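Local coordinates for protein 4-hydroxythreonine-4-phosphate dehydrogenase (Legionella pneumophila subsp. pneumophila, PDB 6XMY) that probably catalyses the NAD(P)-dependent oxidation of 4-(phosphooxy)-L-threonine, the fourth step in making pyridoxine 5'-phosphate from D-erythrose 4-phosphate, at residues V152-L155 and M160-A163; A163-H168 and S180-K185; K185-L190 and N233-Q238. All coordinates share one frame; numbering follows the deposited sequence. Where two conformers were deposited one is given.

Contact 1 (V152-L155 and M160-A163); sequences VMML and MKVA
A beta hairpin joins Leu155 to Val162, its two strands being 152-156 and 161-164. The pair is antiparallel and hydrogen-bonded. Leu155 N donates to Val162 O at 2.9 Å. Val162 N returns a bond to Leu155 O at 2.8 Å. The next pair, Met154 with Ala163, is non-hydrogen-bonded, and its CA atoms lie 4.1 Å apart. CA-H...O contacts supplement the ladder: Ala163 CA lies 3.3 Å from Met153 O, and Met154 CA also approaches Val162 O.

Strand 284-288 pairs with the other edge of 152-156, where Val152 bonds to Leu288 and Met154 to Ile286. Tyr263 of strand 262-265 bonds to the backbone of Lys161 and Ala163. Each hairpin strand thus has a further strand on its other edge. Met154 and Ala163 share one face of the hairpin. Leu155 and Val162 share the other, where Leu275 of helix 268-279 touches both.

On the Met154 face the side chains also meet. The Met154 chain leaves with CG anti to the backbone N (chi1 -177°) and bends only at its last torsion. Its thioether end thus lies across the aliphatic part of Lys161, and Met154 CE comes within 3.9 Å of Lys161 CD. Met154 SD is also near Lys161 CB, so the methylene chain of the lysine is used here and not its ammonium group. At the other end of the contact, Val152 CG1 touches the methyl CB of Ala163 at 3.8 Å. Helix 180-197 packs over this side through Val186 and Gln189 on Val152 and Leu190 on Met154.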
loop_
_atom_site.group_PDB
_atom_site.type_symbol
_atom_site.label_atom_id
_atom_site.label_comp_id
_atom_site.label_asym_id
_atom_site.label_seq_id
_atom_site.Cartn_x
_atom_site.Cartn_y
_atom_site.Cartn_z
ATOM N N VAL A 152 -2.909 8.652 4.173
ATOM C CA VAL A 152 -1.808 9.002 3.289
ATOM C C VAL A 152 -1.230 7.725 2.704
ATOM O O VAL A 152 -0.901 6.787 3.442
ATOM C CB VAL A 152 -0.705 9.795 4.015
ATOM C CG1 VAL A 152 0.442 10.095 3.041
ATOM C CG2 VAL A 152 -1.262 11.073 4.622
ATOM N N MET A 153 -1.108 7.690 1.386
ATOM C CA MET A 153 -0.393 6.623 0.702
ATOM C C MET A 153 1.085 6.986 0.657
ATOM O O MET A 153 1.460 8.047 0.137
ATOM C CB MET A 153 -0.911 6.440 -0.722
ATOM C CG MET A 153 -0.032 5.519 -1.565
ATOM S SD MET A 153 -0.519 5.398 -3.300
ATOM C CE MET A 153 -2.218 4.855 -3.127
ATOM N N MET A 154 1.922 6.115 1.201
ATOM C CA MET A 154 3.361 6.332 1.192
ATOM C C MET A 154 4.028 5.075 0.671
ATOM O O MET A 154 3.806 3.987 1.204
ATOM C CB MET A 154 3.900 6.689 2.582
ATOM C CG MET A 154 5.389 6.991 2.574
ATOM S SD MET A 154 6.042 7.402 4.197
ATOM C CE MET A 154 6.125 5.790 4.963
ATOM N N LEU A 155 4.812 5.207 -0.383
ATOM C CA LEU A 155 5.667 4.112 -0.815
ATOM C C LEU A 155 7.040 4.262 -0.172
ATOM O O LEU A 155 7.558 5.379 -0.023
ATOM C CB LEU A 155 5.758 4.036 -2.345
ATOM C CG LEU A 155 4.651 3.178 -2.994
ATOM C CD1 LEU A 155 3.270 3.823 -2.854
ATOM C CD2 LEU A 155 4.956 2.871 -4.456
ATOM N N MET A 160 14.272 5.729 -0.557
ATOM C CA MET A 160 13.442 6.905 -0.338
ATOM C C MET A 160 12.063 6.486 0.142
ATOM O O MET A 160 11.638 5.338 -0.018
ATOM C CB MET A 160 13.304 7.728 -1.627
ATOM C CG MET A 160 12.623 6.962 -2.756
ATOM S SD MET A 160 12.530 7.871 -4.306
ATOM C CE MET A 160 14.269 7.913 -4.780
ATOM N N LYS A 161 11.368 7.449 0.725
ATOM C CA LYS A 161 9.949 7.351 1.013
ATOM C C LYS A 161 9.260 8.459 0.234
ATOM O O LYS A 161 9.743 9.595 0.211
ATOM C CB LYS A 161 9.689 7.543 2.513
ATOM C CG LYS A 161 10.261 6.440 3.399
ATOM C CD LYS A 161 9.943 6.723 4.854
ATOM C CE LYS A 161 10.390 5.588 5.769
ATOM N NZ LYS A 161 11.865 5.351 5.712
ATOM N N VAL A 162 8.145 8.132 -0.419
ATOM C CA VAL A 162 7.376 9.104 -1.193
ATOM C C VAL A 162 5.923 9.015 -0.757
ATOM O O VAL A 162 5.274 7.980 -0.958
ATOM C CB VAL A 162 7.499 8.889 -2.707
ATOM C CG1 VAL A 162 6.591 9.872 -3.436
ATOM C CG2 VAL A 162 8.945 9.068 -3.155
ATOM N N ALA A 163 5.416 10.087 -0.161
ATOM C CA ALA A 163 4.011 10.205 0.189
ATOM C C ALA A 163 3.321 11.079 -0.844
ATOM O O ALA A 163 3.921 12.008 -1.390
ATOM C CB ALA A 163 3.854 10.837 1.573
#

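Contact 2 (A163-H168 and S180-K185); sequences ALVTTH and SLLIIK. With ZN (zinc ion), chain K.
Val165 reaches helix 180-197 just after strand 161-164 has ended. Its CB points toward the helix. With CG1 anti to the backbone N (chi1 176°), this one methyl does the touching. Val165 CG1 lies 3.7 Å from Leu182 CD2, and the two side chains meet at a slant. The same methyl is 4.1 Å from Ile183 CG1, so it faces two successive residues of one helical turn. Leu182 CD2 also comes within 3.7 Å of the backbone Val165 O, a van der Waals approach.

Thr166 adds a looser contact, with its methyl CG2 4.3 Å from Leu182 CD2. Its hydroxyl does other work: Thr166 OG1 is hydrogen-bonded to Met266 O, in the segment leading to His268. Thr167 follows, and its OG1 is hydrogen-bonded to Glu140 OE2.

The segment then arrives at His168, a zinc ligand well away from the helix. His168 NE2 binds the zinc ion at 2.3 Å. Water 1 and water 2 are also bound to the metal, at 2.2 Å and 1.9 Å. His268 of the same chain is the other protein ligand, and the two imidazole rings meet with their planes at about 45°. In the family the metal ligands are predicted to be shared between the partners of a homodimer.

No hydrogen bond crosses between the two segments. The helix is held mainly by apolar packing, which sets no bond direction. The directional bonds lie instead at Thr166 OG1, Thr167 OG1 and the metal-binding His168 NE2, so these orient the loop on its way to the zinc.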
loop_
_atom_site.group_PDB
_atom_site.type_symbol
_atom_site.label_atom_id
_atom_site.label_comp_id
_atom_site.label_asym_id
_atom_site.label_seq_id
_atom_site.Cartn_x
_atom_site.Cartn_y
_atom_site.Cartn_z
ATOM N N ALA A 163 5.416 10.087 -0.161
ATOM C CA ALA A 163 4.011 10.205 0.189
ATOM C C ALA A 163 3.321 11.079 -0.844
ATOM O O ALA A 163 3.921 12.008 -1.390
ATOM C CB ALA A 163 3.854 10.837 1.573
ATOM N N LEU A 164 2.050 10.791 -1.094
ATOM C CA LEU A 164 1.275 11.478 -2.116
ATOM C C LEU A 164 0.237 12.390 -1.479
ATOM O O LEU A 164 -0.453 11.997 -0.531
ATOM C CB LEU A 164 0.578 10.463 -3.024
ATOM C CG LEU A 164 1.485 9.498 -3.797
ATOM C CD1 LEU A 164 0.638 8.547 -4.616
ATOM C CD2 LEU A 164 2.495 10.258 -4.678
ATOM N N VAL A 165 0.121 13.607 -2.012
ATOM C CA VAL A 165 -0.968 14.487 -1.602
ATOM C C VAL A 165 -2.281 14.007 -2.197
ATOM O O VAL A 165 -3.330 14.059 -1.544
ATOM C CB VAL A 165 -0.670 15.954 -1.964
ATOM C CG1 VAL A 165 -1.873 16.845 -1.620
ATOM C CG2 VAL A 165 0.608 16.436 -1.263
ATOM N N THR A 166 -2.249 13.579 -3.460
ATOM C CA THR A 166 -3.388 12.979 -4.134
ATOM C C THR A 166 -2.978 11.630 -4.708
ATOM O O THR A 166 -1.818 11.423 -5.074
ATOM C CB THR A 166 -3.946 13.878 -5.259
ATOM O OG1 THR A 166 -2.989 14.016 -6.326
ATOM C CG2 THR A 166 -4.324 15.244 -4.702
ATOM N N THR A 167 -3.942 10.699 -4.775
ATOM C CA THR A 167 -3.644 9.321 -5.142
ATOM C C THR A 167 -4.238 9.030 -6.510
ATOM O O THR A 167 -3.685 9.477 -7.536
ATOM C CB THR A 167 -4.143 8.345 -4.067
ATOM O OG1 THR A 167 -5.568 8.450 -3.956
ATOM C CG2 THR A 167 -3.501 8.640 -2.730
ATOM N N HIS A 168 -5.335 8.299 -6.598
ATOM C CA HIS A 168 -5.840 7.838 -7.880
ATOM C C HIS A 168 -6.914 8.821 -8.340
ATOM O O HIS A 168 -8.102 8.668 -8.052
ATOM C CB HIS A 168 -6.260 6.370 -7.795
ATOM C CG HIS A 168 -5.093 5.430 -7.644
ATOM N ND1 HIS A 168 -4.872 4.680 -6.511
ATOM C CD2 HIS A 168 -4.062 5.153 -8.482
ATOM C CE1 HIS A 168 -3.763 3.978 -6.656
ATOM N NE2 HIS A 168 -3.256 4.238 -7.849
ATOM N N SER A 180 -4.687 24.064 0.461
ATOM C CA SER A 180 -3.725 24.215 1.549
ATOM C C SER A 180 -4.064 23.281 2.710
ATOM O O SER A 180 -3.172 22.644 3.283
ATOM C CB SER A 180 -3.675 25.670 2.015
ATOM O OG SER A 180 -3.185 26.524 0.989
ATOM N N LEU A 181 -5.352 23.170 3.053
ATOM C CA LEU A 181 -5.765 22.301 4.151
ATOM C C LEU A 181 -5.410 20.846 3.882
ATOM O O LEU A 181 -4.975 20.132 4.789
ATOM C CB LEU A 181 -7.265 22.447 4.400
ATOM C CG LEU A 181 -7.686 23.614 5.289
ATOM C CD1 LEU A 181 -9.176 23.541 5.587
ATOM C CD2 LEU A 181 -6.885 23.592 6.583
ATOM N N LEU A 182 -5.586 20.384 2.643
ATOM C CA LEU A 182 -5.250 18.997 2.337
ATOM C C LEU A 182 -3.760 18.745 2.514
ATOM O O LEU A 182 -3.358 17.738 3.105
ATOM C CB LEU A 182 -5.692 18.625 0.920
ATOM C CG LEU A 182 -5.278 17.210 0.482
ATOM C CD1 LEU A 182 -5.987 16.140 1.305
ATOM C CD2 LEU A 182 -5.553 17.013 -0.996
ATOM N N ILE A 183 -2.924 19.660 2.011
ATOM C CA ILE A 183 -1.476 19.513 2.158
ATOM C C ILE A 183 -1.097 19.459 3.630
ATOM O O ILE A 183 -0.296 18.616 4.057
ATOM C CB ILE A 183 -0.750 20.659 1.433
ATOM C CG1 ILE A 183 -0.976 20.562 -0.079
ATOM C CG2 ILE A 183 0.735 20.631 1.753
ATOM C CD1 ILE A 183 -0.472 21.776 -0.816
ATOM N N ILE A 184 -1.679 20.357 4.429
ATOM C CA ILE A 184 -1.410 20.376 5.866
ATOM C C ILE A 184 -1.781 19.042 6.508
ATOM O O ILE A 184 -0.997 18.460 7.267
ATOM C CB ILE A 184 -2.145 21.555 6.525
ATOM C CG1 ILE A 184 -1.525 22.881 6.071
ATOM C CG2 ILE A 184 -2.098 21.423 8.045
ATOM C CD1 ILE A 184 -2.439 24.067 6.255
ATOM N N LYS A 185 -2.980 18.541 6.212
ATOM C CA LYS A 185 -3.444 17.323 6.864
ATOM C C LYS A 185 -2.617 16.122 6.437
ATOM O O LYS A 185 -2.293 15.256 7.259
ATOM C CB LYS A 185 -4.921 17.111 6.550
ATOM C CG LYS A 185 -5.810 18.097 7.286
ATOM C CD LYS A 185 -7.246 18.014 6.816
ATOM C CE LYS A 185 -8.127 18.979 7.593
ATOM N NZ LYS A 185 -9.536 18.940 7.120
HETATM ZN ZN ZN K . -1.225 3.422 -8.542
HETATM O O HOH W 1 -2.181 1.692 -7.484
HETATM O O HOH W 2 -0.571 3.525 -6.802
#

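Contact 3 (K185-L190 and N233-Q238); sequences KVIQQL and NTLKNQ
Ile187 and Gln188 of helix 180-197 meet Leu235 of helix 223-237 and the nearby Gln238. Leu235 points its CB toward the other helix. Its chi1 of -72° sets CG anti to the carbonyl carbon, and both methyls extend across the gap. Ile187 has CG1 anti to its own carbonyl carbon and is fully extended at chi2. This brings three of its carbons to one leucine methyl: Leu235 CD1 lies 3.7 Å from Ile187 CB, 3.9 Å from Ile187 CG2 and 3.8 Å from Ile187 CD1. The two side chains cross at about a right angle. The other methyl turns to the glutamine: Leu235 CD2 is 4.1 Å from Gln188 CG.

Beside this apolar pair the two glutamines join by their amides. Both chains are extended beyond CG, which carries the amides across to each other. Gln188 NE2 donates to Gln238 OE1 at 2.9 Å, and the N-H...O angle of 172° is nearly straight. The acceptor lies in the amide plane of Gln188. The amide planes themselves are 27° apart. Gln188 is partly exposed and Gln238 exposed, so this bond lies at the outer margin of the contact.

Ile240, two residues after Gln238, touches Ile187, Gln188 and Leu235. Both helices lie over Val242 of strand 241-246, and helix 180-197 also reaches Val264 of strand 262-265.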
loop_
_atom_site.group_PDB
_atom_site.type_symbol
_atom_site.label_atom_id
_atom_site.label_comp_id
_atom_site.label_asym_id
_atom_site.label_seq_id
_atom_site.Cartn_x
_atom_site.Cartn_y
_atom_site.Cartn_z
ATOM N N LYS A 185 -2.980 18.541 6.212
ATOM C CA LYS A 185 -3.444 17.323 6.864
ATOM C C LYS A 185 -2.617 16.122 6.437
ATOM O O LYS A 185 -2.293 15.256 7.259
ATOM C CB LYS A 185 -4.921 17.111 6.550
ATOM C CG LYS A 185 -5.810 18.097 7.286
ATOM C CD LYS A 185 -7.246 18.014 6.816
ATOM C CE LYS A 185 -8.127 18.979 7.593
ATOM N NZ LYS A 185 -9.536 18.940 7.120
ATOM N N VAL A 186 -2.267 16.056 5.149
ATOM C CA VAL A 186 -1.419 14.974 4.657
ATOM C C VAL A 186 -0.062 15.005 5.344
ATOM O O VAL A 186 0.442 13.977 5.819
ATOM C CB VAL A 186 -1.282 15.061 3.128
ATOM C CG1 VAL A 186 -0.096 14.231 2.648
ATOM C CG2 VAL A 186 -2.572 14.606 2.470
ATOM N N ILE A 187 0.566 16.184 5.377
ATOM C CA ILE A 187 1.906 16.265 5.944
ATOM C C ILE A 187 1.889 16.117 7.470
ATOM O O ILE A 187 2.821 15.541 8.048
ATOM C CB ILE A 187 2.662 17.504 5.422
ATOM C CG1 ILE A 187 2.826 17.377 3.901
ATOM C CG2 ILE A 187 4.029 17.623 6.094
ATOM C CD1 ILE A 187 3.566 18.538 3.241
ATOM N N GLN A 188 0.825 16.572 8.144
ATOM C CA GLN A 188 0.696 16.285 9.575
ATOM C C GLN A 188 0.679 14.780 9.822
ATOM O O GLN A 188 1.377 14.274 10.709
ATOM C CB GLN A 188 -0.582 16.917 10.135
ATOM C CG GLN A 188 -0.505 18.413 10.418
ATOM C CD GLN A 188 -1.863 19.009 10.758
ATOM O OE1 GLN A 188 -2.906 18.388 10.536
ATOM N NE2 GLN A 188 -1.857 20.219 11.295
ATOM N N GLN A 189 -0.090 14.041 9.021
ATOM C CA GLN A 189 -0.136 12.595 9.189
ATOM C C GLN A 189 1.212 11.961 8.876
ATOM O O GLN A 189 1.680 11.085 9.614
ATOM C CB GLN A 189 -1.232 11.992 8.314
ATOM C CG GLN A 189 -1.328 10.482 8.449
ATOM C CD GLN A 189 -1.667 10.044 9.858
ATOM O OE1 GLN A 189 -2.719 10.398 10.384
ATOM N NE2 GLN A 189 -0.770 9.284 10.479
ATOM N N LEU A 190 1.846 12.387 7.780
ATOM C CA LEU A 190 3.164 11.868 7.429
ATOM C C LEU A 190 4.162 12.107 8.558
ATOM O O LEU A 190 4.895 11.196 8.961
ATOM C CB LEU A 190 3.650 12.537 6.137
ATOM C CG LEU A 190 5.080 12.183 5.730
ATOM C CD1 LEU A 190 5.231 10.689 5.495
ATOM C CD2 LEU A 190 5.499 12.975 4.489
ATOM N N ASN A 233 4.262 27.109 4.952
ATOM C CA ASN A 233 4.487 28.079 6.021
ATOM C C ASN A 233 3.709 27.706 7.278
ATOM O O ASN A 233 4.234 27.801 8.396
ATOM C CB ASN A 233 4.082 29.477 5.559
ATOM C CG ASN A 233 5.047 30.060 4.554
ATOM O OD1 ASN A 233 6.181 29.597 4.426
ATOM N ND2 ASN A 233 4.609 31.093 3.843
ATOM N N THR A 234 2.450 27.283 7.113
ATOM C CA THR A 234 1.655 26.853 8.261
ATOM C C THR A 234 2.308 25.665 8.946
ATOM O O THR A 234 2.433 25.632 10.177
ATOM C CB THR A 234 0.240 26.505 7.798
ATOM O OG1 THR A 234 -0.401 27.688 7.302
ATOM C CG2 THR A 234 -0.584 25.927 8.943
ATOM N N LEU A 235 2.751 24.682 8.159
ATOM C CA LEU A 235 3.404 23.506 8.728
ATOM C C LEU A 235 4.689 23.872 9.463
ATOM O O LEU A 235 4.951 23.358 10.557
ATOM C CB LEU A 235 3.678 22.490 7.621
ATOM C CG LEU A 235 2.410 21.801 7.125
ATOM C CD1 LEU A 235 2.647 21.231 5.738
ATOM C CD2 LEU A 235 1.991 20.695 8.066
ATOM N N LYS A 236 5.503 24.757 8.878
ATOM C CA LYS A 236 6.710 25.218 9.562
ATOM C C LYS A 236 6.378 25.849 10.906
ATOM O O LYS A 236 7.081 25.622 11.896
ATOM C CB LYS A 236 7.464 26.221 8.682
ATOM C CG LYS A 236 8.218 25.595 7.526
ATOM C CD LYS A 236 8.748 26.686 6.591
ATOM C CE LYS A 236 9.482 26.114 5.388
ATOM N NZ LYS A 236 9.766 27.161 4.358
ATOM N N ASN A 237 5.310 26.645 10.961
ATOM C CA ASN A 237 4.934 27.276 12.221
ATOM C C ASN A 237 4.249 26.319 13.186
ATOM O O ASN A 237 4.026 26.688 14.346
ATOM C CB ASN A 237 4.087 28.524 11.973
ATOM C CG ASN A 237 4.908 29.677 11.446
ATOM O OD1 ASN A 237 6.137 29.612 11.428
ATOM N ND2 ASN A 237 4.240 30.739 11.018
ATOM N N GLN A 238 3.907 25.111 12.742
ATOM C CA GLN A 238 3.559 24.023 13.645
ATOM C C GLN A 238 4.776 23.201 14.047
ATOM O O GLN A 238 4.634 22.232 14.801
ATOM C CB GLN A 238 2.502 23.116 13.004
ATOM C CG GLN A 238 1.204 23.834 12.704
ATOM C CD GLN A 238 0.221 22.966 11.970
ATOM O OE1 GLN A 238 0.492 21.796 11.709
ATOM N NE2 GLN A 238 -0.934 23.528 11.633
#

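In the fold
The three contacts lie progressively farther from the centre of the chain: their centres are about 9, 16 and 22 Å from it. Contacts 1 and 2 share Ala163 on strand 161-164, and contacts 2 and 3 share Lys185 on helix 180-197. The centres of contacts 1 and 2 are about 11 Å apart. Contact 3 reaches back to contact 1, where Met154 SD is 3.6 Å from Leu190 CD1. The active site lies on the side of contacts 1 and 2. The Met153 side chain is about 6 Å from the zinc ion and about 4 Å from the side chains of Thr139 and Asn285, both predicted to bind substrate. Contact 3 lies away from these sites.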